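Local coordinates for protein dihydrodipicolinate synthase (Bacteroides thetaiotaomicron, PDB 4XKY) that is a TIM-barrel lyase of the DapA family that probably acts on pyruvate through a Schiff base, as dihydrodipicolinate synthases and N-acetylneuraminate lyases do, at residues Phe43-Thr48 with Lys57-Met62; Cys79-Ser84 with Phe134-Pro139; Glu120-Leu125 with Gln152-Asn157; Gln174-Ala179 with Phe186-Gly191. All coordinates share one frame; numbering follows the deposited sequence.

Contact 1 of 4, residues Phe43-Thr48 with Lys57-Met62; sequences FVLGTT and KLRMEM
Leu45 pushes its forked end between Arg59 and Met62, which lie one helical turn apart on helix 56-70. Its two methyls divide the work. CD1 rests on the root of Arg59, whose side chain it meets at about a right angle, 3.8 Å from Arg59 CB, with the carbonyl oxygen Arg59 O just as near. The Leu45 side chain runs counter to that of Met62, and its CD2 packs 4.0 Å from Met62 CG. Met62 leaves the helix with CG opposite its backbone N (chi1 179°) and then bends at chi2 (60°), which carries its terminal methyl past Leu45 to the strand: Met62 CE reaches Val44 CG1 at 3.9 Å, the two side chains meeting at a slant. Of the Arg59 side chain, the aliphatic base meets Leu45; the chain bends at chi3 and the guanidinium goes to a salt bridge with Asp82. All four touching residues are buried, and no hydrogen bond joins the two segments. At the end of 43-48, Thr48, predicted to bind pyruvate, is hydrogen-bonded through its hydroxyl to Tyr258 OH. This is the apolar seam between a strand and the helix that follows it in a beta-alpha-beta unit, here strand 42-44, helix 56-70 and strand 76-79 of the TIM barrel.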
loop_
_atom_site.group_PDB
_atom_site.type_symbol
_atom_site.label_atom_id
_atom_site.label_comp_id
_atom_site.label_asym_id
_atom_site.label_seq_id
_atom_site.Cartn_x
_atom_site.Cartn_y
_atom_site.Cartn_z
ATOM N N PHE A 43 30.791 2.013 0.239
ATOM C CA PHE A 43 29.596 2.707 -0.148
ATOM C C PHE A 43 29.122 3.519 1.042
ATOM O O PHE A 43 28.781 2.960 2.093
ATOM C CB PHE A 43 28.545 1.705 -0.621
ATOM C CG PHE A 43 27.210 2.319 -0.910
ATOM C CD1 PHE A 43 27.106 3.538 -1.569
ATOM C CD2 PHE A 43 26.046 1.692 -0.502
ATOM C CE1 PHE A 43 25.863 4.107 -1.804
ATOM C CE2 PHE A 43 24.795 2.252 -0.751
ATOM C CZ PHE A 43 24.708 3.461 -1.402
ATOM N N VAL A 44 29.156 4.846 0.912
ATOM C CA VAL A 44 28.737 5.682 2.031
ATOM C C VAL A 44 27.407 6.365 1.790
ATOM O O VAL A 44 27.030 6.648 0.648
ATOM C CB VAL A 44 29.787 6.714 2.460
ATOM C CG1 VAL A 44 31.115 6.016 2.756
ATOM C CG2 VAL A 44 29.984 7.801 1.420
ATOM N N LEU A 45 26.747 6.619 2.920
ATOM C CA LEU A 45 25.449 7.276 3.009
ATOM C C LEU A 45 24.281 6.484 2.415
ATOM O O LEU A 45 23.300 7.052 1.986
ATOM C CB LEU A 45 25.535 8.698 2.422
ATOM C CG LEU A 45 26.523 9.599 3.169
ATOM C CD1 LEU A 45 26.509 10.990 2.572
ATOM C CD2 LEU A 45 26.202 9.703 4.647
ATOM N N GLY A 46 24.381 5.171 2.382
ATOM C CA GLY A 46 23.221 4.343 2.061
ATOM C C GLY A 46 22.265 4.373 3.263
ATOM O O GLY A 46 22.494 5.121 4.238
ATOM N N THR A 47 21.195 3.581 3.166
ATOM C CA THR A 47 20.217 3.330 4.257
ATOM C C THR A 47 20.890 2.880 5.560
ATOM O O THR A 47 20.604 3.399 6.627
ATOM C CB THR A 47 19.196 2.239 3.849
ATOM O OG1 THR A 47 18.619 2.573 2.581
ATOM C CG2 THR A 47 18.036 2.139 4.877
ATOM N N THR A 48 21.804 1.930 5.441
ATOM C CA THR A 48 22.657 1.493 6.538
ATOM C C THR A 48 23.478 2.621 7.210
ATOM O O THR A 48 23.753 2.553 8.431
ATOM C CB THR A 48 23.583 0.370 6.045
ATOM O OG1 THR A 48 22.772 -0.731 5.625
ATOM C CG2 THR A 48 24.469 -0.098 7.127
ATOM N N LYS A 57 25.410 18.728 7.288
ATOM C CA LYS A 57 26.773 18.814 7.770
ATOM C C LYS A 57 27.366 17.434 8.010
ATOM O O LYS A 57 28.481 17.132 7.564
ATOM C CB LYS A 57 26.822 19.643 9.054
ATOM C CG LYS A 57 28.219 19.843 9.627
ATOM C CD LYS A 57 28.135 20.352 11.062
ATOM C CE LYS A 57 28.105 19.208 12.070
ATOM N NZ LYS A 57 27.791 19.701 13.436
ATOM N N LEU A 58 26.621 16.575 8.695
ATOM C CA LEU A 58 27.162 15.260 9.029
ATOM C C LEU A 58 27.357 14.397 7.801
ATOM O O LEU A 58 28.362 13.723 7.683
ATOM C CB LEU A 58 26.272 14.563 10.031
ATOM C CG LEU A 58 26.833 13.474 10.913
ATOM C CD1 LEU A 58 28.168 13.840 11.498
ATOM C CD2 LEU A 58 25.844 13.239 12.026
ATOM N N ARG A 59 26.429 14.460 6.858
ATOM C CA ARG A 59 26.601 13.748 5.600
ATOM C C ARG A 59 27.907 14.235 4.911
ATOM O O ARG A 59 28.675 13.438 4.401
ATOM C CB ARG A 59 25.377 13.938 4.712
ATOM C CG ARG A 59 24.130 13.294 5.286
ATOM C CD ARG A 59 22.856 13.939 4.777
ATOM N NE ARG A 59 22.551 13.497 3.421
ATOM C CZ ARG A 59 21.624 14.048 2.648
ATOM N NH1 ARG A 59 20.915 15.092 3.089
ATOM N NH2 ARG A 59 21.427 13.570 1.424
ATOM N N MET A 60 28.171 15.536 4.930
ATOM C CA MET A 60 29.399 16.044 4.305
ATOM C C MET A 60 30.654 15.562 5.022
ATOM O O MET A 60 31.612 15.165 4.373
ATOM C CB MET A 60 29.382 17.560 4.180
ATOM C CG MET A 60 28.345 18.004 3.160
ATOM S SD MET A 60 28.177 19.770 2.802
ATOM C CE MET A 60 28.210 20.523 4.429
ATOM N N GLU A 61 30.632 15.556 6.347
ATOM C CA GLU A 61 31.756 15.043 7.113
ATOM C C GLU A 61 32.008 13.557 6.867
ATOM O O GLU A 61 33.152 13.135 6.822
ATOM C CB GLU A 61 31.564 15.315 8.592
ATOM C CG GLU A 61 31.529 16.803 8.883
ATOM C CD GLU A 61 31.386 17.131 10.352
ATOM O OE1 GLU A 61 31.182 16.204 11.168
ATOM O OE2 GLU A 61 31.445 18.331 10.685
ATOM N N MET A 62 30.952 12.773 6.689
ATOM C CA MET A 62 31.136 11.366 6.428
ATOM C C MET A 62 31.853 11.181 5.100
ATOM O O MET A 62 32.748 10.375 5.003
ATOM C CB MET A 62 29.812 10.625 6.394
ATOM C CG MET A 62 29.892 9.120 6.090
ATOM S SD MET A 62 30.875 8.193 7.296
ATOM C CE MET A 62 30.720 6.535 6.647
#

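Contact 2 of 4, residues Cys79-Ser84 with Phe134-Pro139; sequences CISDTS and FLYNMP
Ser81 and Cys79 meet the phenol of Tyr136 in the predicted active site, at the C-terminal ends of the barrel strands, where Tyr136 is the probable proton donor/acceptor. Ser81 OG and Tyr136 OH share a hydrogen bond of 2.8 Å that either hydroxyl could donate. Ser81 OG also bonds the backbone N of Ala106, which is consistent with its helping to fix the phenol. Cys79 approaches the same end of the ring: its SG is 3.1 Å from Tyr136 OH and 3.6 Å from Tyr136 CE2. The sulfur lies obliquely to the aromatic plane, 62° off the ring normal. Tyr136 CG sits between its own backbone N and carbonyl carbon (chi1 84°), a rotamer that swings the ring across to the loop after strand 76-79, two strands along; the side chain also touches Val104 and Lys164, the predicted Schiff-base residue. A phenylalanine here lacks OH and would probably leave Ser81 OG without this partner and the site without its predicted proton donor/acceptor. Further along the loop, Asp82 OD1 accepts from Ser84 N at 2.9 Å, forming an Asx turn, and Ser84 is the N-cap of helix 85-97. A tyrosine close to the Schiff-base lysine, at the C-terminal ends of TIM-barrel strands, is characteristic of the pyruvate-dependent aldolase site of the DapA family.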
loop_
_atom_site.group_PDB
_atom_site.type_symbol
_atom_site.label_atom_id
_atom_site.label_comp_id
_atom_site.label_asym_id
_atom_site.label_seq_id
_atom_site.Cartn_x
_atom_site.Cartn_y
_atom_site.Cartn_z
ATOM N N CYS A 79 26.308 7.829 -1.857
ATOM C CA CYS A 79 24.886 8.037 -2.080
ATOM C C CYS A 79 24.584 9.527 -2.010
ATOM O O CYS A 79 24.846 10.192 -0.994
ATOM C CB CYS A 79 24.038 7.278 -1.064
ATOM S SG CYS A 79 22.296 7.136 -1.532
ATOM N N ILE A 80 24.049 10.044 -3.113
ATOM C CA ILE A 80 23.686 11.456 -3.219
ATOM C C ILE A 80 22.166 11.714 -3.231
ATOM O O ILE A 80 21.758 12.859 -3.416
ATOM C CB ILE A 80 24.290 12.107 -4.482
ATOM C CG1 ILE A 80 23.804 11.414 -5.754
ATOM C CG2 ILE A 80 25.817 12.086 -4.431
ATOM C CD1 ILE A 80 23.989 12.247 -7.012
ATOM N N SER A 81 21.341 10.679 -3.048
ATOM C CA SER A 81 19.872 10.845 -3.079
ATOM C C SER A 81 19.438 11.859 -2.026
ATOM O O SER A 81 19.965 11.891 -0.924
ATOM C CB SER A 81 19.099 9.533 -2.838
ATOM O OG SER A 81 19.616 8.443 -3.587
ATOM N N ASP A 82 18.501 12.709 -2.408
ATOM C CA ASP A 82 18.010 13.766 -1.545
ATOM C C ASP A 82 16.707 14.200 -2.154
ATOM O O ASP A 82 16.521 14.066 -3.355
ATOM C CB ASP A 82 18.971 14.959 -1.505
ATOM C CG ASP A 82 18.717 15.862 -0.304
ATOM O OD1 ASP A 82 17.752 16.661 -0.309
ATOM O OD2 ASP A 82 19.483 15.750 0.666
ATOM N N THR A 83 15.806 14.741 -1.352
ATOM C CA THR A 83 14.550 15.217 -1.908
ATOM C C THR A 83 14.816 16.457 -2.759
ATOM O O THR A 83 14.046 16.746 -3.671
ATOM C CB THR A 83 13.524 15.544 -0.810
ATOM O OG1 THR A 83 14.076 16.537 0.061
ATOM C CG2 THR A 83 13.219 14.293 0.014
ATOM N N SER A 84 15.893 17.185 -2.457
ATOM C CA SER A 84 16.291 18.362 -3.261
ATOM C C SER A 84 17.413 18.039 -4.239
ATOM O O SER A 84 18.500 17.641 -3.839
ATOM C CB SER A 84 16.720 19.531 -2.364
ATOM O OG SER A 84 17.492 20.474 -3.092
ATOM N N PHE A 134 25.647 5.180 -10.330
ATOM C CA PHE A 134 24.880 3.934 -10.144
ATOM C C PHE A 134 23.438 4.341 -9.862
ATOM O O PHE A 134 23.178 5.233 -9.046
ATOM C CB PHE A 134 25.398 3.098 -8.952
ATOM C CG PHE A 134 26.723 2.426 -9.203
ATOM C CD1 PHE A 134 26.787 1.083 -9.573
ATOM C CD2 PHE A 134 27.903 3.147 -9.092
ATOM C CE1 PHE A 134 28.011 0.476 -9.809
ATOM C CE2 PHE A 134 29.122 2.554 -9.344
ATOM C CZ PHE A 134 29.175 1.217 -9.711
ATOM N N LEU A 135 22.512 3.698 -10.564
ATOM C CA LEU A 135 21.088 3.859 -10.321
ATOM C C LEU A 135 20.693 2.969 -9.180
ATOM O O LEU A 135 21.216 1.852 -9.040
ATOM C CB LEU A 135 20.293 3.419 -11.540
ATOM C CG LEU A 135 20.596 4.168 -12.820
ATOM C CD1 LEU A 135 19.915 3.435 -13.949
ATOM C CD2 LEU A 135 20.103 5.595 -12.699
ATOM N N TYR A 136 19.774 3.426 -8.342
ATOM C CA TYR A 136 19.236 2.474 -7.382
ATOM C C TYR A 136 17.760 2.563 -7.096
ATOM O O TYR A 136 17.148 3.626 -7.009
ATOM C CB TYR A 136 20.087 2.350 -6.116
ATOM C CG TYR A 136 19.860 3.355 -5.044
ATOM C CD1 TYR A 136 19.065 3.057 -3.941
ATOM C CD2 TYR A 136 20.485 4.588 -5.096
ATOM C CE1 TYR A 136 18.876 3.984 -2.931
ATOM C CE2 TYR A 136 20.322 5.516 -4.090
ATOM C CZ TYR A 136 19.515 5.217 -3.011
ATOM O OH TYR A 136 19.351 6.164 -2.029
ATOM N N ASN A 137 17.213 1.372 -6.962
ATOM C CA ASN A 137 15.811 1.156 -6.823
ATOM C C ASN A 137 15.468 1.282 -5.336
ATOM O O ASN A 137 15.828 0.404 -4.542
ATOM C CB ASN A 137 15.533 -0.248 -7.345
ATOM C CG ASN A 137 14.173 -0.387 -7.988
ATOM O OD1 ASN A 137 13.632 0.535 -8.612
ATOM N ND2 ASN A 137 13.613 -1.580 -7.849
ATOM N N MET A 138 14.808 2.380 -4.968
ATOM C CA MET A 138 14.525 2.695 -3.560
ATOM C C MET A 138 13.627 1.617 -2.964
ATOM O O MET A 138 12.596 1.282 -3.548
ATOM C CB MET A 138 13.839 4.064 -3.430
ATOM C CG MET A 138 14.202 4.856 -2.179
ATOM S SD MET A 138 13.847 6.623 -2.349
ATOM C CE MET A 138 13.314 7.024 -0.687
ATOM N N PRO A 139 14.015 1.074 -1.796
ATOM C CA PRO A 139 13.357 -0.110 -1.231
ATOM C C PRO A 139 11.877 0.050 -0.875
ATOM O O PRO A 139 11.094 -0.869 -1.115
ATOM C CB PRO A 139 14.183 -0.404 0.033
ATOM C CG PRO A 139 14.869 0.877 0.359
ATOM C CD PRO A 139 15.151 1.515 -0.967
#

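Contact 3 of 4, residues Glu120-Leu125 with Gln152-Asn157; sequences EFYEHL and QRIAEN
Two neighbouring helices of the outer layer of the barrel, 115-125 and 148-154, lean together here, with Tyr122 and Ile154 meeting on the inner side and Glu123 and Arg153 on the outer. Ile154 crosses Tyr122 at a slant: its CD1 lies 3.9 Å from Tyr122 CD2, while Ile154 CG2 packs 4.0 Å from Tyr122 CB, nearer the backbone. The tyrosine ring is fixed from other directions too, for Phe121 CD2 stands over the centre of one face and Tyr122 OH is hydrogen-bonded to Ser105 O. Leu135 of strand 133-137 touches both Tyr122 and Ile154 from the barrel side. Outward, the extended Glu123 meets Arg153 in a salt bridge, Glu123 OE2 to Arg153 NH2 at 3.0 Å. The side chains cross at about a right angle, and the carboxylate and guanidinium planes are 56° apart. Arg153 reaches over by leaving with CG opposite its backbone N and bending at chi2 (72°); Glu156 adds a long ion pair to Arg153 NE. Because a single carboxylate oxygen makes the pairing, at a skewed angle between exposed residues, solvent would probably weaken it, whereas the Tyr122-Ile154 contact is buried.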
loop_
_atom_site.group_PDB
_atom_site.type_symbol
_atom_site.label_atom_id
_atom_site.label_comp_id
_atom_site.label_asym_id
_atom_site.label_seq_id
_atom_site.Cartn_x
_atom_site.Cartn_y
_atom_site.Cartn_z
ATOM N N GLU A 120 13.461 10.947 -17.845
ATOM C CA GLU A 120 13.719 12.379 -17.971
ATOM C C GLU A 120 14.435 12.909 -16.725
ATOM O O GLU A 120 15.238 13.824 -16.824
ATOM C CB GLU A 120 12.428 13.177 -18.249
ATOM C CG GLU A 120 11.724 13.740 -17.005
ATOM C CD GLU A 120 10.821 14.940 -17.286
ATOM O OE1 GLU A 120 11.075 15.698 -18.249
ATOM O OE2 GLU A 120 9.854 15.140 -16.521
ATOM N N PHE A 121 14.120 12.351 -15.559
ATOM C CA PHE A 121 14.813 12.708 -14.328
ATOM C C PHE A 121 16.315 12.538 -14.493
ATOM O O PHE A 121 17.081 13.450 -14.233
ATOM C CB PHE A 121 14.343 11.854 -13.158
ATOM C CG PHE A 121 15.069 12.154 -11.894
ATOM C CD1 PHE A 121 14.632 13.159 -11.057
ATOM C CD2 PHE A 121 16.219 11.473 -11.566
ATOM C CE1 PHE A 121 15.316 13.463 -9.894
ATOM C CE2 PHE A 121 16.913 11.778 -10.414
ATOM C CZ PHE A 121 16.467 12.779 -9.572
ATOM N N TYR A 122 16.724 11.355 -14.928
ATOM C CA TYR A 122 18.136 11.064 -15.130
ATOM C C TYR A 122 18.751 11.811 -16.283
ATOM O O TYR A 122 19.922 12.187 -16.209
ATOM C CB TYR A 122 18.359 9.557 -15.217
ATOM C CG TYR A 122 18.265 9.027 -13.836
ATOM C CD1 TYR A 122 19.284 9.279 -12.922
ATOM C CD2 TYR A 122 17.140 8.366 -13.398
ATOM C CE1 TYR A 122 19.193 8.857 -11.619
ATOM C CE2 TYR A 122 17.041 7.927 -12.088
ATOM C CZ TYR A 122 18.064 8.187 -11.199
ATOM O OH TYR A 122 17.990 7.756 -9.888
ATOM N N GLU A 123 17.965 12.074 -17.329
ATOM C CA GLU A 123 18.463 12.891 -18.438
ATOM C C GLU A 123 18.808 14.314 -18.002
ATOM O O GLU A 123 19.796 14.864 -18.454
ATOM C CB GLU A 123 17.502 12.891 -19.634
ATOM C CG GLU A 123 17.713 11.683 -20.542
ATOM C CD GLU A 123 16.700 11.565 -21.673
ATOM O OE1 GLU A 123 16.015 12.564 -22.005
ATOM O OE2 GLU A 123 16.594 10.457 -22.242
ATOM N N HIS A 124 18.006 14.905 -17.125
ATOM C CA HIS A 124 18.325 16.226 -16.566
ATOM C C HIS A 124 19.423 16.162 -15.488
ATOM O O HIS A 124 20.183 17.123 -15.310
ATOM C CB HIS A 124 17.078 16.866 -15.956
ATOM C CG HIS A 124 15.971 17.114 -16.940
ATOM N ND1 HIS A 124 16.196 17.440 -18.263
ATOM C CD2 HIS A 124 14.625 17.123 -16.778
ATOM C CE1 HIS A 124 15.038 17.617 -18.876
ATOM N NE2 HIS A 124 14.070 17.429 -17.998
ATOM N N LEU A 125 19.501 15.054 -14.747
ATOM C CA LEU A 125 20.472 14.968 -13.659
ATOM C C LEU A 125 21.894 14.794 -14.219
ATOM O O LEU A 125 22.835 15.454 -13.762
ATOM C CB LEU A 125 20.134 13.832 -12.677
ATOM C CG LEU A 125 21.109 13.660 -11.499
ATOM C CD1 LEU A 125 21.150 14.890 -10.602
ATOM C CD2 LEU A 125 20.793 12.410 -10.688
ATOM N N GLN A 152 17.706 -0.325 -19.271
ATOM C CA GLN A 152 18.416 -0.442 -20.558
ATOM C C GLN A 152 18.672 0.921 -21.139
ATOM O O GLN A 152 19.786 1.244 -21.547
ATOM C CB GLN A 152 17.586 -1.187 -21.598
ATOM C CG GLN A 152 18.031 -2.591 -21.940
ATOM C CD GLN A 152 17.074 -3.241 -22.924
ATOM O OE1 GLN A 152 16.591 -4.357 -22.706
ATOM N NE2 GLN A 152 16.779 -2.534 -24.012
ATOM N N ARG A 153 17.601 1.705 -21.186
ATOM C CA ARG A 153 17.615 3.015 -21.808
ATOM C C ARG A 153 18.543 4.023 -21.113
ATOM O O ARG A 153 19.251 4.766 -21.793
ATOM C CB ARG A 153 16.189 3.557 -21.872
ATOM C CG ARG A 153 16.065 5.020 -22.263
ATOM C CD ARG A 153 16.367 5.277 -23.734
ATOM N NE ARG A 153 16.299 6.712 -23.997
ATOM C CZ ARG A 153 15.171 7.425 -24.044
ATOM N NH1 ARG A 153 13.983 6.844 -23.862
ATOM N NH2 ARG A 153 15.224 8.734 -24.276
ATOM N N ILE A 154 18.531 4.063 -19.781
ATOM C CA ILE A 154 19.343 5.041 -19.043
ATOM C C ILE A 154 20.803 4.616 -19.101
ATOM O O ILE A 154 21.705 5.444 -19.175
ATOM C CB ILE A 154 18.882 5.195 -17.576
ATOM C CG1 ILE A 154 17.470 5.756 -17.542
ATOM C CG2 ILE A 154 19.806 6.138 -16.802
ATOM C CD1 ILE A 154 16.776 5.635 -16.204
ATOM N N ALA A 155 21.021 3.308 -19.117
ATOM C CA ALA A 155 22.361 2.760 -19.166
ATOM C C ALA A 155 23.131 2.990 -20.473
ATOM O O ALA A 155 24.329 2.713 -20.523
ATOM C CB ALA A 155 22.307 1.279 -18.872
ATOM N N GLU A 156 22.463 3.453 -21.524
ATOM C CA GLU A 156 23.168 3.846 -22.750
ATOM C C GLU A 156 24.091 5.030 -22.478
ATOM O O GLU A 156 25.154 5.146 -23.098
ATOM C CB GLU A 156 22.196 4.234 -23.856
ATOM C CG GLU A 156 21.319 3.110 -24.379
ATOM C CD GLU A 156 20.036 3.624 -25.027
ATOM O OE1 GLU A 156 19.687 4.816 -24.852
ATOM O OE2 GLU A 156 19.361 2.830 -25.714
ATOM N N ASN A 157 23.682 5.910 -21.563
ATOM C CA ASN A 157 24.508 7.062 -21.213
ATOM C C ASN A 157 25.811 6.553 -20.633
ATOM O O ASN A 157 25.799 5.772 -19.704
ATOM C CB ASN A 157 23.792 7.973 -20.216
ATOM C CG ASN A 157 24.489 9.318 -20.026
ATOM O OD1 ASN A 157 25.616 9.395 -19.536
ATOM N ND2 ASN A 157 23.792 10.390 -20.373
#

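Contact 4 of 4, residues Gln174-Ala179 with Phe186-Gly191; sequences QSVMYA and FSMLVG
Met188 curls its tip under helix 170-180 and puts its terminal methyl between Val176 and Met177. The curl comes from three successive turns of the same sense, chi1 -66°, chi2 -74° and chi3 -71°, which coil the chain so that its methyl turns along the helix. Met188 CE thereby comes 3.5 Å from Val176 CG1, a close methyl-to-methyl approach, and 3.7 Å from the backbone atom Met177 N, right against the helix surface. Val176 offers that branch because CG1 lies opposite its own backbone N, and its side chain meets the methionine at a slant. Met177 repeats the coiled shape of Met188 almost angle for angle, and the two methionines slide past each other head to tail: Met177 SD lies 3.8 Å from Met188 CB, at the root of its partner, and 3.8 Å from Met188 CE. These pairs join the helix to the following strand in the beta-alpha-beta unit of strand 160-165, helix 170-180 and strand 187-190 of the TIM barrel. Cut back to an alanine, Met188 would probably leave a gap beneath the helix, with Val176 CG1 deprived of its methyl partner and Met177 SD keeping only CB to pack on. Within the strand segment, Met188 SD lies at the edge of the Phe186 ring, in its plane. Phe163 and Phe173 also touch the Met188 side chain, and Val176 packs on Ile151 of the neighbouring helix 148-154.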
loop_
_atom_site.group_PDB
_atom_site.type_symbol
_atom_site.label_atom_id
_atom_site.label_comp_id
_atom_site.label_asym_id
_atom_site.label_seq_id
_atom_site.Cartn_x
_atom_site.Cartn_y
_atom_site.Cartn_z
ATOM N N GLN A 174 16.016 -10.543 -11.723
ATOM C CA GLN A 174 16.325 -11.414 -12.862
ATOM C C GLN A 174 15.787 -10.791 -14.163
ATOM O O GLN A 174 16.432 -10.902 -15.209
ATOM C CB GLN A 174 15.730 -12.813 -12.652
ATOM C CG GLN A 174 16.427 -13.653 -11.593
ATOM C CD GLN A 174 17.869 -13.916 -11.967
ATOM O OE1 GLN A 174 18.149 -14.314 -13.089
ATOM N NE2 GLN A 174 18.786 -13.675 -11.044
ATOM N N SER A 175 14.627 -10.126 -14.099
ATOM C CA SER A 175 14.118 -9.415 -15.279
ATOM C C SER A 175 15.102 -8.340 -15.763
ATOM O O SER A 175 15.241 -8.133 -16.965
ATOM C CB SER A 175 12.751 -8.774 -15.027
ATOM O OG SER A 175 11.793 -9.749 -14.675
ATOM N N VAL A 176 15.767 -7.659 -14.826
ATOM C CA VAL A 176 16.718 -6.597 -15.176
ATOM C C VAL A 176 18.028 -7.237 -15.660
ATOM O O VAL A 176 18.576 -6.783 -16.664
ATOM C CB VAL A 176 16.968 -5.609 -14.011
ATOM C CG1 VAL A 176 17.894 -4.479 -14.428
ATOM C CG2 VAL A 176 15.663 -5.008 -13.509
ATOM N N MET A 177 18.517 -8.286 -14.979
ATOM C CA MET A 177 19.648 -9.073 -15.523
ATOM C C MET A 177 19.393 -9.425 -17.002
ATOM O O MET A 177 20.234 -9.175 -17.881
ATOM C CB MET A 177 19.885 -10.368 -14.730
ATOM C CG MET A 177 20.430 -10.159 -13.324
ATOM S SD MET A 177 22.161 -9.621 -13.287
ATOM C CE MET A 177 22.968 -11.103 -13.898
ATOM N N TYR A 178 18.213 -9.969 -17.284
ATOM C CA TYR A 178 17.924 -10.416 -18.638
ATOM C C TYR A 178 17.960 -9.235 -19.603
ATOM O O TYR A 178 18.551 -9.344 -20.659
ATOM C CB TYR A 178 16.594 -11.141 -18.721
ATOM C CG TYR A 178 16.200 -11.527 -20.131
ATOM C CD1 TYR A 178 16.556 -12.761 -20.650
ATOM C CD2 TYR A 178 15.458 -10.670 -20.936
ATOM C CE1 TYR A 178 16.203 -13.130 -21.941
ATOM C CE2 TYR A 178 15.097 -11.037 -22.227
ATOM C CZ TYR A 178 15.477 -12.274 -22.711
ATOM O OH TYR A 178 15.150 -12.693 -23.969
ATOM N N ALA A 179 17.336 -8.123 -19.223
ATOM C CA ALA A 179 17.367 -6.888 -20.019
ATOM C C ALA A 179 18.787 -6.327 -20.220
ATOM O O ALA A 179 19.046 -5.665 -21.224
ATOM C CB ALA A 179 16.467 -5.822 -19.393
ATOM N N PHE A 186 28.188 -3.356 -17.298
ATOM C CA PHE A 186 27.265 -2.602 -16.446
ATOM C C PHE A 186 27.073 -3.367 -15.175
ATOM O O PHE A 186 26.661 -4.516 -15.210
ATOM C CB PHE A 186 25.916 -2.467 -17.160
ATOM C CG PHE A 186 24.884 -1.643 -16.421
ATOM C CD1 PHE A 186 24.857 -0.255 -16.539
ATOM C CD2 PHE A 186 23.899 -2.259 -15.674
ATOM C CE1 PHE A 186 23.889 0.496 -15.893
ATOM C CE2 PHE A 186 22.915 -1.516 -15.031
ATOM C CZ PHE A 186 22.912 -0.134 -15.142
ATOM N N SER A 187 27.365 -2.729 -14.051
ATOM C CA SER A 187 27.533 -3.455 -12.807
ATOM C C SER A 187 26.140 -3.657 -12.201
ATOM O O SER A 187 25.364 -2.710 -12.072
ATOM C CB SER A 187 28.502 -2.704 -11.888
ATOM O OG SER A 187 28.570 -3.318 -10.623
ATOM N N MET A 188 25.810 -4.913 -11.909
ATOM C CA MET A 188 24.515 -5.302 -11.336
ATOM C C MET A 188 24.734 -5.829 -9.911
ATOM O O MET A 188 25.304 -6.918 -9.721
ATOM C CB MET A 188 23.828 -6.383 -12.177
ATOM C CG MET A 188 23.396 -5.959 -13.583
ATOM S SD MET A 188 21.948 -4.892 -13.520
ATOM C CE MET A 188 20.722 -6.101 -13.035
ATOM N N LEU A 189 24.254 -5.060 -8.934
ATOM C CA LEU A 189 24.481 -5.322 -7.514
ATOM C C LEU A 189 23.194 -5.551 -6.713
ATOM O O LEU A 189 22.149 -4.946 -6.991
ATOM C CB LEU A 189 25.259 -4.159 -6.904
ATOM C CG LEU A 189 26.528 -3.733 -7.645
ATOM C CD1 LEU A 189 27.033 -2.394 -7.109
ATOM C CD2 LEU A 189 27.611 -4.803 -7.563
ATOM N N VAL A 190 23.257 -6.452 -5.732
ATOM C CA VAL A 190 22.113 -6.724 -4.849
ATOM C C VAL A 190 22.450 -6.315 -3.421
ATOM O O VAL A 190 23.509 -6.654 -2.898
ATOM C CB VAL A 190 21.711 -8.212 -4.850
ATOM C CG1 VAL A 190 20.886 -8.544 -6.085
ATOM C CG2 VAL A 190 22.946 -9.092 -4.773
ATOM N N GLY A 191 21.529 -5.591 -2.797
ATOM C CA GLY A 191 21.723 -5.054 -1.452
ATOM C C GLY A 191 21.586 -6.115 -0.389
ATOM O O GLY A 191 22.516 -6.341 0.382
#

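In the fold
Contacts 1 and 4 are the same kind of joint on opposite sides of the chain's centre: each packs a barrel strand against the helix preceding or following it, buried and mainly apolar, with no hydrogen bond across the segments. Contact 2 belongs to the predicted active-site end of the same sheet, where a hydrogen-bonded hydroxyl pair takes the place of methyl packing. It abuts contact 1 through a probable Val44-Cys79 backbone bond. Contact 3 lies furthest out, helix on helix, and alone carries an exposed ion pair across its segments. Strand 133-137 serves both contacts 2 and 3, while Ala155 of contact 3 touches Phe186 of contact 4.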